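Local coordinates for enoyl-CoA hydratase/isomerase (Pseudomonas aeruginosa, PDB 3LAO), which belongs to the enoyl-CoA hydratase/isomerase family and probably adds water to the double bond of an enoyl-CoA thioester, possibly one with a steroid-derived acyl group, at residues 17-22 and 199-204; 73-78 and 147-152; 174-177 and 183-186. One frame throughout, in Å; residues are numbered along the deposited sequence.

Interaction 1 of 3, residues 17-22 and 199-204; sequences EQRGHL and RALEYA
Leu-22 and Leu-201 are turned toward each other with CG beside the backbone N, anti to the carbonyl carbon (chi1 -55° and -79°), while Arg-19 carries CG anti to its N (chi1 -168°) and then bends at chi3. The two leucines cross obliquely and touch methyl to methyl, Leu-22 CD1 lying 3.5 Å from Leu-201 CD2. The other branch of Leu-22 reaches further along the helix: CD2 is 4.0 Å from Ala-204 CB and 3.6 Å from Ala-204 O, a van der Waals contact with the backbone carbonyl about one turn beyond Leu-201. Ala-204 CB thus faces both methyls of Leu-22. The exposed Arg-19 crosses Leu-201 at about a right angle, NH1 coming within 3.7 Å of Leu-201 CD1, so that a charged group borders the apolar patch. Its guanidinium is steadied from within its own segment. Arg-19 grips Glu-17 side-on, NE to OE2 at 2.8 Å and NH2 to OE1 at 3.1 Å, a salt bridge that limits rotation of the planar group. The backbone here is a type II' beta turn from Arg-19 to Leu-22, with Gly-20 at positive phi, and Gln-18 NE2 donates to Gly-20 O at 3.0 Å. This tight hairpin, closed by paired backbone bonds between Arg-19 and Leu-22, brings both residues to the helix. In the fold, the turn joins strand 14-19, outermost within this chain in the six-stranded mixed sheet, to its antiparallel neighbour 22-27. Helix 196-209 packs against this sheet: Leu-201 and Ala-204 also rest on strand 59-64, and Tyr-203 on strand 129-133.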
loop_
_atom_site.group_PDB
_atom_site.type_symbol
_atom_site.label_atom_id
_atom_site.label_comp_id
_atom_site.label_asym_id
_atom_site.label_seq_id
_atom_site.Cartn_x
_atom_site.Cartn_y
_atom_site.Cartn_z
ATOM N N GLU B 17 11.014 -8.475 30.916
ATOM C CA GLU B 17 12.276 -7.933 31.406
ATOM C C GLU B 17 12.500 -6.499 30.950
ATOM O O GLU B 17 12.297 -6.167 29.788
ATOM C CB GLU B 17 13.467 -8.808 31.009
ATOM C CG GLU B 17 14.830 -8.138 31.271
ATOM C CD GLU B 17 16.031 -8.819 30.555
ATOM O OE1 GLU B 17 15.833 -9.907 29.940
ATOM O OE2 GLU B 17 17.163 -8.248 30.609
ATOM N N GLN B 18 12.887 -5.653 31.891
ATOM C CA GLN B 18 13.298 -4.296 31.582
ATOM C C GLN B 18 14.776 -4.372 31.378
ATOM O O GLN B 18 15.496 -4.883 32.236
ATOM C CB GLN B 18 12.976 -3.368 32.757
ATOM C CG GLN B 18 13.141 -1.890 32.476
ATOM C CD GLN B 18 12.002 -1.346 31.638
ATOM O OE1 GLN B 18 10.834 -1.512 32.019
ATOM N NE2 GLN B 18 12.326 -0.718 30.470
ATOM N N ARG B 19 15.235 -3.914 30.224
ATOM C CA ARG B 19 16.656 -3.837 29.972
ATOM C C ARG B 19 17.038 -2.440 29.427
ATOM O O ARG B 19 17.000 -2.186 28.221
ATOM C CB ARG B 19 17.057 -4.972 29.046
ATOM C CG ARG B 19 18.540 -5.152 28.942
ATOM C CD ARG B 19 18.898 -6.156 27.873
ATOM N NE ARG B 19 18.391 -7.473 28.227
ATOM C CZ ARG B 19 18.589 -8.563 27.489
ATOM N NH1 ARG B 19 19.289 -8.487 26.358
ATOM N NH2 ARG B 19 18.077 -9.728 27.870
ATOM N N GLY B 20 17.415 -1.535 30.333
ATOM C CA GLY B 20 17.522 -0.129 30.006
ATOM C C GLY B 20 16.199 0.414 29.516
ATOM O O GLY B 20 15.172 0.242 30.188
ATOM N N HIS B 21 16.203 1.047 28.340
ATOM C CA HIS B 21 14.958 1.555 27.777
ATOM C C HIS B 21 14.178 0.472 27.000
ATOM O O HIS B 21 13.138 0.762 26.380
ATOM C CB HIS B 21 15.227 2.804 26.883
ATOM C CG HIS B 21 15.730 3.983 27.649
ATOM N ND1 HIS B 21 16.864 4.685 27.285
ATOM C CD2 HIS B 21 15.283 4.561 28.793
ATOM C CE1 HIS B 21 17.079 5.652 28.164
ATOM N NE2 HIS B 21 16.134 5.599 29.088
ATOM N N LEU B 22 14.679 -0.764 26.992
ATOM C CA LEU B 22 13.985 -1.829 26.254
ATOM C C LEU B 22 13.089 -2.678 27.171
ATOM O O LEU B 22 13.447 -2.980 28.329
ATOM C CB LEU B 22 14.979 -2.738 25.537
ATOM C CG LEU B 22 15.971 -2.066 24.595
ATOM C CD1 LEU B 22 16.629 -3.104 23.775
ATOM C CD2 LEU B 22 15.262 -1.018 23.705
ATOM N N ARG B 199 19.452 -9.332 16.611
ATOM C CA ARG B 199 19.205 -8.367 15.555
ATOM C C ARG B 199 18.005 -7.489 15.881
ATOM O O ARG B 199 18.079 -6.270 15.777
ATOM C CB ARG B 199 18.979 -9.089 14.248
ATOM C CG ARG B 199 19.007 -8.157 13.091
ATOM C CD ARG B 199 20.297 -7.338 13.106
ATOM N NE ARG B 199 20.157 -6.202 12.216
ATOM C CZ ARG B 199 21.167 -5.461 11.782
ATOM N NH1 ARG B 199 22.415 -5.757 12.149
ATOM N NH2 ARG B 199 20.929 -4.427 10.968
ATOM N N ALA B 200 16.909 -8.110 16.302
ATOM C CA ALA B 200 15.765 -7.360 16.794
ATOM C C ALA B 200 16.160 -6.344 17.875
ATOM O O ALA B 200 15.725 -5.190 17.855
ATOM C CB ALA B 200 14.646 -8.319 17.307
ATOM N N LEU B 201 17.002 -6.775 18.806
ATOM C CA LEU B 201 17.554 -5.888 19.840
ATOM C C LEU B 201 18.309 -4.670 19.271
ATOM O O LEU B 201 18.059 -3.549 19.680
ATOM C CB LEU B 201 18.434 -6.675 20.830
ATOM C CG LEU B 201 17.618 -7.442 21.859
ATOM C CD1 LEU B 201 18.433 -8.348 22.791
ATOM C CD2 LEU B 201 16.818 -6.430 22.647
ATOM N N GLU B 202 19.214 -4.880 18.323
ATOM C CA GLU B 202 19.897 -3.753 17.722
ATOM C C GLU B 202 18.900 -2.705 17.143
ATOM O O GLU B 202 19.091 -1.498 17.316
ATOM C CB GLU B 202 20.832 -4.237 16.621
ATOM C CG GLU B 202 21.580 -5.492 16.950
ATOM C CD GLU B 202 22.690 -5.796 15.945
ATOM O OE1 GLU B 202 22.961 -4.938 15.080
ATOM O OE2 GLU B 202 23.293 -6.891 16.023
ATOM N N TYR B 203 17.856 -3.168 16.450
ATOM C CA TYR B 203 16.837 -2.271 15.903
ATOM C C TYR B 203 16.121 -1.507 16.988
ATOM O O TYR B 203 15.779 -0.348 16.802
ATOM C CB TYR B 203 15.765 -3.027 15.085
ATOM C CG TYR B 203 16.164 -3.327 13.661
ATOM C CD1 TYR B 203 16.146 -2.320 12.679
ATOM C CD2 TYR B 203 16.559 -4.619 13.275
ATOM C CE1 TYR B 203 16.519 -2.590 11.351
ATOM C CE2 TYR B 203 16.921 -4.907 11.926
ATOM C CZ TYR B 203 16.905 -3.880 10.985
ATOM O OH TYR B 203 17.263 -4.137 9.686
ATOM N N ALA B 204 15.853 -2.187 18.097
ATOM C CA ALA B 204 15.108 -1.617 19.204
ATOM C C ALA B 204 15.968 -0.620 19.944
ATOM O O ALA B 204 15.479 0.421 20.360
ATOM C CB ALA B 204 14.646 -2.704 20.165
#

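Interaction 2 of 3, residues 73-78 and 147-152; sequences LDLMEL and IPPLGG
Van der Waals contacts, mostly between apolar groups, join Leu-73 and Leu-75 to Pro-149 and Leu-150. Leu-73 approaches Leu-150 at about a right angle and touches it with a single branch: CD1 lies 3.8 Å from Leu-150 CB. Leu-73 CD1 is also 3.6 Å from Leu-150 O, a van der Waals approach to the backbone, and 4.5 Å from Pro-149 CD, a looser contact with the neighbouring ring. Leu-75 meets the same ring at CG and CD, its CD2 standing 3.9 Å from Pro-149 CG, again with the two side chains nearly perpendicular. The torsion of Leu-75 explains this reach: CG sits beside the backbone N (chi1 -65°), and the chain carries CD2 across to the proline although the CB itself does not head there. Leu-150 swings its CG the other way, anti to the backbone N (chi1 -164°), leaving CB to Leu-73; its side chain also packs on Phe-87, Tyr-89 and Trp-97.

Polar bonds lie within 73-78 and to its neighbours, none across to 147-152. Asp-74 is the N-cap of helix 75-78: its OD1 accepts from Glu-77 N at 3.0 Å in a nearly straight bond (171°), the donor lying above the carboxylate plane. Asp-74 O also takes the backbone N of Leu-78. These bonds define the helix start and probably help hold Leu-75 in place. Glu-77 OE1 in turn holds Ser-38 N, tying this helix to the start of helix 38-53.

The contact lies near the surface. In crotonase-like proteins the short helix after the Ala-Gly segment and the proline- and glycine-rich loop before the next helix generally lie near the acyl-CoA site, and 73-78 and 147-152 are consistent with that pattern.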
loop_
_atom_site.group_PDB
_atom_site.type_symbol
_atom_site.label_atom_id
_atom_site.label_comp_id
_atom_site.label_asym_id
_atom_site.label_seq_id
_atom_site.Cartn_x
_atom_site.Cartn_y
_atom_site.Cartn_z
ATOM N N LEU B 73 -3.360 -20.490 17.718
ATOM C CA LEU B 73 -4.270 -20.666 18.831
ATOM C C LEU B 73 -4.375 -22.115 19.265
ATOM O O LEU B 73 -4.229 -23.025 18.448
ATOM C CB LEU B 73 -5.650 -20.187 18.461
ATOM C CG LEU B 73 -5.618 -18.755 18.014
ATOM C CD1 LEU B 73 -7.016 -18.251 18.077
ATOM C CD2 LEU B 73 -4.705 -17.950 18.920
ATOM N N ASP B 74 -4.610 -22.309 20.565
ATOM C CA ASP B 74 -4.944 -23.606 21.139
ATOM C C ASP B 74 -6.455 -23.750 21.058
ATOM O O ASP B 74 -7.138 -23.427 22.016
ATOM C CB ASP B 74 -4.514 -23.649 22.609
ATOM C CG ASP B 74 -4.643 -25.036 23.225
ATOM O OD1 ASP B 74 -5.624 -25.738 22.912
ATOM O OD2 ASP B 74 -3.767 -25.427 24.032
ATOM N N LEU B 75 -6.981 -24.213 19.923
ATOM C CA LEU B 75 -8.438 -24.264 19.718
ATOM C C LEU B 75 -9.177 -25.135 20.742
ATOM O O LEU B 75 -10.275 -24.779 21.175
ATOM C CB LEU B 75 -8.788 -24.703 18.296
ATOM C CG LEU B 75 -8.307 -23.661 17.298
ATOM C CD1 LEU B 75 -8.359 -24.186 15.873
ATOM C CD2 LEU B 75 -9.094 -22.360 17.461
HETATM N N MSE B 76 -8.581 -26.267 21.115
HETATM C CA MSE B 76 -9.149 -27.121 22.156
HETATM C C MSE B 76 -9.404 -26.363 23.481
HETATM O O MSE B 76 -10.509 -26.393 24.030
HETATM C CB MSE B 76 -8.269 -28.359 22.380
HETATM C CG MSE B 76 -8.576 -29.514 21.423
HETATM SE SE MSE B 76 -10.107 -30.613 21.997
HETATM C CE MSE B 76 -10.203 -31.881 20.519
ATOM N N GLU B 77 -8.394 -25.671 23.989
ATOM C CA GLU B 77 -8.568 -24.900 25.211
ATOM C C GLU B 77 -9.466 -23.689 24.958
ATOM O O GLU B 77 -10.247 -23.306 25.801
ATOM C CB GLU B 77 -7.196 -24.466 25.772
ATOM C CG GLU B 77 -7.212 -23.892 27.183
ATOM C CD GLU B 77 -7.559 -22.403 27.224
ATOM O OE1 GLU B 77 -7.363 -21.714 26.212
ATOM O OE2 GLU B 77 -8.018 -21.904 28.270
ATOM N N LEU B 78 -9.362 -23.102 23.782
ATOM C CA LEU B 78 -9.852 -21.755 23.564
ATOM C C LEU B 78 -11.254 -21.713 23.010
ATOM O O LEU B 78 -12.056 -20.877 23.411
ATOM C CB LEU B 78 -8.934 -21.030 22.608
ATOM C CG LEU B 78 -8.148 -19.863 23.172
ATOM C CD1 LEU B 78 -7.350 -19.229 22.018
ATOM C CD2 LEU B 78 -9.084 -18.845 23.860
ATOM N N ILE B 147 -13.556 -20.533 9.987
ATOM C CA ILE B 147 -13.217 -19.166 10.385
ATOM C C ILE B 147 -12.353 -19.205 11.648
ATOM O O ILE B 147 -12.580 -20.046 12.527
ATOM C CB ILE B 147 -14.471 -18.286 10.635
ATOM C CG1 ILE B 147 -15.430 -18.308 9.431
ATOM C CG2 ILE B 147 -14.071 -16.837 10.969
ATOM C CD1 ILE B 147 -16.669 -17.397 9.611
ATOM N N PRO B 148 -11.349 -18.307 11.728
ATOM C CA PRO B 148 -10.434 -18.188 12.870
ATOM C C PRO B 148 -10.939 -17.213 13.949
ATOM O O PRO B 148 -11.193 -16.040 13.626
ATOM C CB PRO B 148 -9.166 -17.632 12.227
ATOM C CG PRO B 148 -9.657 -16.835 11.026
ATOM C CD PRO B 148 -11.028 -17.337 10.661
ATOM N N PRO B 149 -11.061 -17.688 15.213
ATOM C CA PRO B 149 -11.625 -16.959 16.368
ATOM C C PRO B 149 -10.821 -15.723 16.827
ATOM O O PRO B 149 -11.328 -14.888 17.594
ATOM C CB PRO B 149 -11.640 -18.021 17.491
ATOM C CG PRO B 149 -11.484 -19.339 16.806
ATOM C CD PRO B 149 -10.655 -19.057 15.587
ATOM N N LEU B 150 -9.577 -15.619 16.364
ATOM C CA LEU B 150 -8.656 -14.573 16.810
ATOM C C LEU B 150 -7.367 -14.689 15.980
ATOM O O LEU B 150 -7.025 -15.773 15.492
ATOM C CB LEU B 150 -8.388 -14.684 18.334
ATOM C CG LEU B 150 -7.764 -13.489 19.075
ATOM C CD1 LEU B 150 -8.127 -13.545 20.539
ATOM C CD2 LEU B 150 -6.228 -13.366 18.867
ATOM N N GLY B 151 -6.664 -13.576 15.804
ATOM C CA GLY B 151 -5.509 -13.564 14.932
ATOM C C GLY B 151 -5.939 -13.912 13.522
ATOM O O GLY B 151 -5.105 -14.232 12.674
ATOM N N GLY B 152 -7.249 -13.857 13.279
ATOM C CA GLY B 152 -7.796 -14.085 11.956
ATOM C C GLY B 152 -7.137 -13.153 10.960
ATOM O O GLY B 152 -6.498 -12.167 11.342
#

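Interaction 3 of 3, residues 174-177 and 183-186; sequences DEFD and RMRL
Phe-176 receives the methyl of the selenomethionine Met-184 over one face of its ring, a CH-pi contact in the crotonase fold where the weakly bonded strand 175-177 leads into helix 178-183 and its Schellman C-terminus. Met-184 CE stands 3.9 Å from the ring centroid, 26° off the normal and shifted toward the rim. A bend at chi3 (-63°) turns this methyl onto the ring. Leu-186 adds a second contact, CD1 reaching Phe-176 CE2 at 4.0 Å, with the two side chains nearly perpendicular.

Capping at both ends of helix 178-183 probably helps position these groups. Asp-177 is the N-cap, its OD1 accepting from Glu-180 N. At the other end Arg-185, with positive phi, forms the Schellman motif between the two residues that touch the ring. Farther out, Phe-138 and Tyr-169 bring their rings against Phe-176, while Phe-157 packs on both Phe-176 and Leu-186. The trimer interface is close: Asp-174 OD1 forms a salt bridge with Arg-206 of the third subunit, and Arg-185 NH1 donates to Ala-160 O of the second. At the heart of the contact, Met-184 CE lies 3.6 Å from Phe-176 CE2.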
loop_
_atom_site.group_PDB
_atom_site.type_symbol
_atom_site.label_atom_id
_atom_site.label_comp_id
_atom_site.label_asym_id
_atom_site.label_seq_id
_atom_site.Cartn_x
_atom_site.Cartn_y
_atom_site.Cartn_z
ATOM N N ASP B 174 -1.317 -22.154 1.821
ATOM C CA ASP B 174 0.036 -22.606 1.479
ATOM C C ASP B 174 1.097 -22.043 2.392
ATOM O O ASP B 174 0.969 -20.926 2.917
ATOM C CB ASP B 174 0.386 -22.267 0.026
ATOM C CG ASP B 174 -0.141 -23.300 -0.951
ATOM O OD1 ASP B 174 -0.199 -24.492 -0.563
ATOM O OD2 ASP B 174 -0.498 -22.935 -2.096
ATOM N N GLU B 175 2.158 -22.819 2.549
ATOM C CA GLU B 175 3.275 -22.484 3.422
ATOM C C GLU B 175 4.296 -21.615 2.675
ATOM O O GLU B 175 4.524 -21.820 1.478
ATOM C CB GLU B 175 3.971 -23.768 3.862
ATOM C CG GLU B 175 5.005 -23.556 4.953
ATOM C CD GLU B 175 5.637 -24.857 5.454
ATOM O OE1 GLU B 175 4.945 -25.627 6.159
ATOM O OE2 GLU B 175 6.833 -25.096 5.170
ATOM N N PHE B 176 4.896 -20.639 3.366
ATOM C CA PHE B 176 6.008 -19.887 2.785
ATOM C C PHE B 176 7.087 -19.739 3.803
ATOM O O PHE B 176 6.846 -19.962 4.990
ATOM C CB PHE B 176 5.599 -18.522 2.249
ATOM C CG PHE B 176 4.746 -17.695 3.197
ATOM C CD1 PHE B 176 3.408 -18.004 3.393
ATOM C CD2 PHE B 176 5.282 -16.561 3.831
ATOM C CE1 PHE B 176 2.630 -17.250 4.230
ATOM C CE2 PHE B 176 4.519 -15.793 4.659
ATOM C CZ PHE B 176 3.180 -16.131 4.857
ATOM N N ASP B 177 8.291 -19.415 3.351
ATOM C CA ASP B 177 9.385 -19.267 4.289
ATOM C C ASP B 177 9.777 -17.798 4.452
ATOM O O ASP B 177 9.164 -16.901 3.848
ATOM C CB ASP B 177 10.601 -20.168 3.948
ATOM C CG ASP B 177 11.281 -19.792 2.630
ATOM O OD1 ASP B 177 10.878 -18.785 2.020
ATOM O OD2 ASP B 177 12.225 -20.515 2.199
ATOM N N ARG B 183 10.150 -10.935 0.671
ATOM C CA ARG B 183 9.867 -10.482 -0.689
ATOM C C ARG B 183 8.528 -9.754 -0.735
ATOM O O ARG B 183 8.299 -8.919 -1.567
ATOM C CB ARG B 183 9.839 -11.684 -1.653
ATOM C CG ARG B 183 9.684 -11.324 -3.125
ATOM C CD ARG B 183 9.309 -12.524 -4.043
ATOM N NE ARG B 183 8.032 -13.176 -3.682
ATOM C CZ ARG B 183 6.824 -12.779 -4.100
ATOM N NH1 ARG B 183 6.731 -11.714 -4.883
ATOM N NH2 ARG B 183 5.709 -13.430 -3.725
HETATM N N MSE B 184 7.638 -10.127 0.166
HETATM C CA MSE B 184 6.315 -9.568 0.226
HETATM C C MSE B 184 6.251 -8.451 1.260
HETATM O O MSE B 184 5.166 -7.935 1.527
HETATM C CB MSE B 184 5.302 -10.662 0.619
HETATM C CG MSE B 184 5.080 -11.762 -0.423
HETATM SE SE MSE B 184 3.568 -13.018 -0.000
HETATM C CE MSE B 184 4.292 -13.785 1.663
ATOM N N ARG B 185 7.396 -8.108 1.861
ATOM C CA ARG B 185 7.475 -6.975 2.802
ATOM C C ARG B 185 6.762 -7.202 4.138
ATOM O O ARG B 185 6.222 -6.268 4.737
ATOM C CB ARG B 185 6.939 -5.701 2.138
ATOM C CG ARG B 185 7.875 -5.219 1.048
ATOM C CD ARG B 185 7.267 -4.063 0.248
ATOM N NE ARG B 185 5.884 -3.751 0.621
ATOM C CZ ARG B 185 5.220 -2.675 0.179
ATOM N NH1 ARG B 185 5.826 -1.810 -0.652
ATOM N NH2 ARG B 185 3.950 -2.450 0.564
ATOM N N LEU B 186 6.737 -8.440 4.600
ATOM C CA LEU B 186 6.196 -8.726 5.920
ATOM C C LEU B 186 7.310 -8.660 6.976
ATOM O O LEU B 186 7.054 -8.502 8.153
ATOM C CB LEU B 186 5.485 -10.076 5.938
ATOM C CG LEU B 186 4.505 -10.411 4.801
ATOM C CD1 LEU B 186 4.089 -11.852 4.905
ATOM C CD2 LEU B 186 3.279 -9.552 4.796
#

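Along the chain, interaction 1 spans the other two: its segments lie near the N-terminus and in helix 196-209, and between them interaction 2 closes before interaction 3 begins. Interactions 1 and 2 lie on opposite sides of the chain's centre, their centres 30 Å apart; interaction 3 is 26 Å from the first and 22 Å from the second. None touches another. Interaction 1 ties the six-stranded sheet to helix 196-209, interaction 2 joins short helix 75-78 to a surface loop, and interaction 3 lies on the outermost strand, within this chain, of the small three-stranded sheet, by the trimer interface. Helix 156-161 relates the last two, following the loop of interaction 2 and packing on interaction 3.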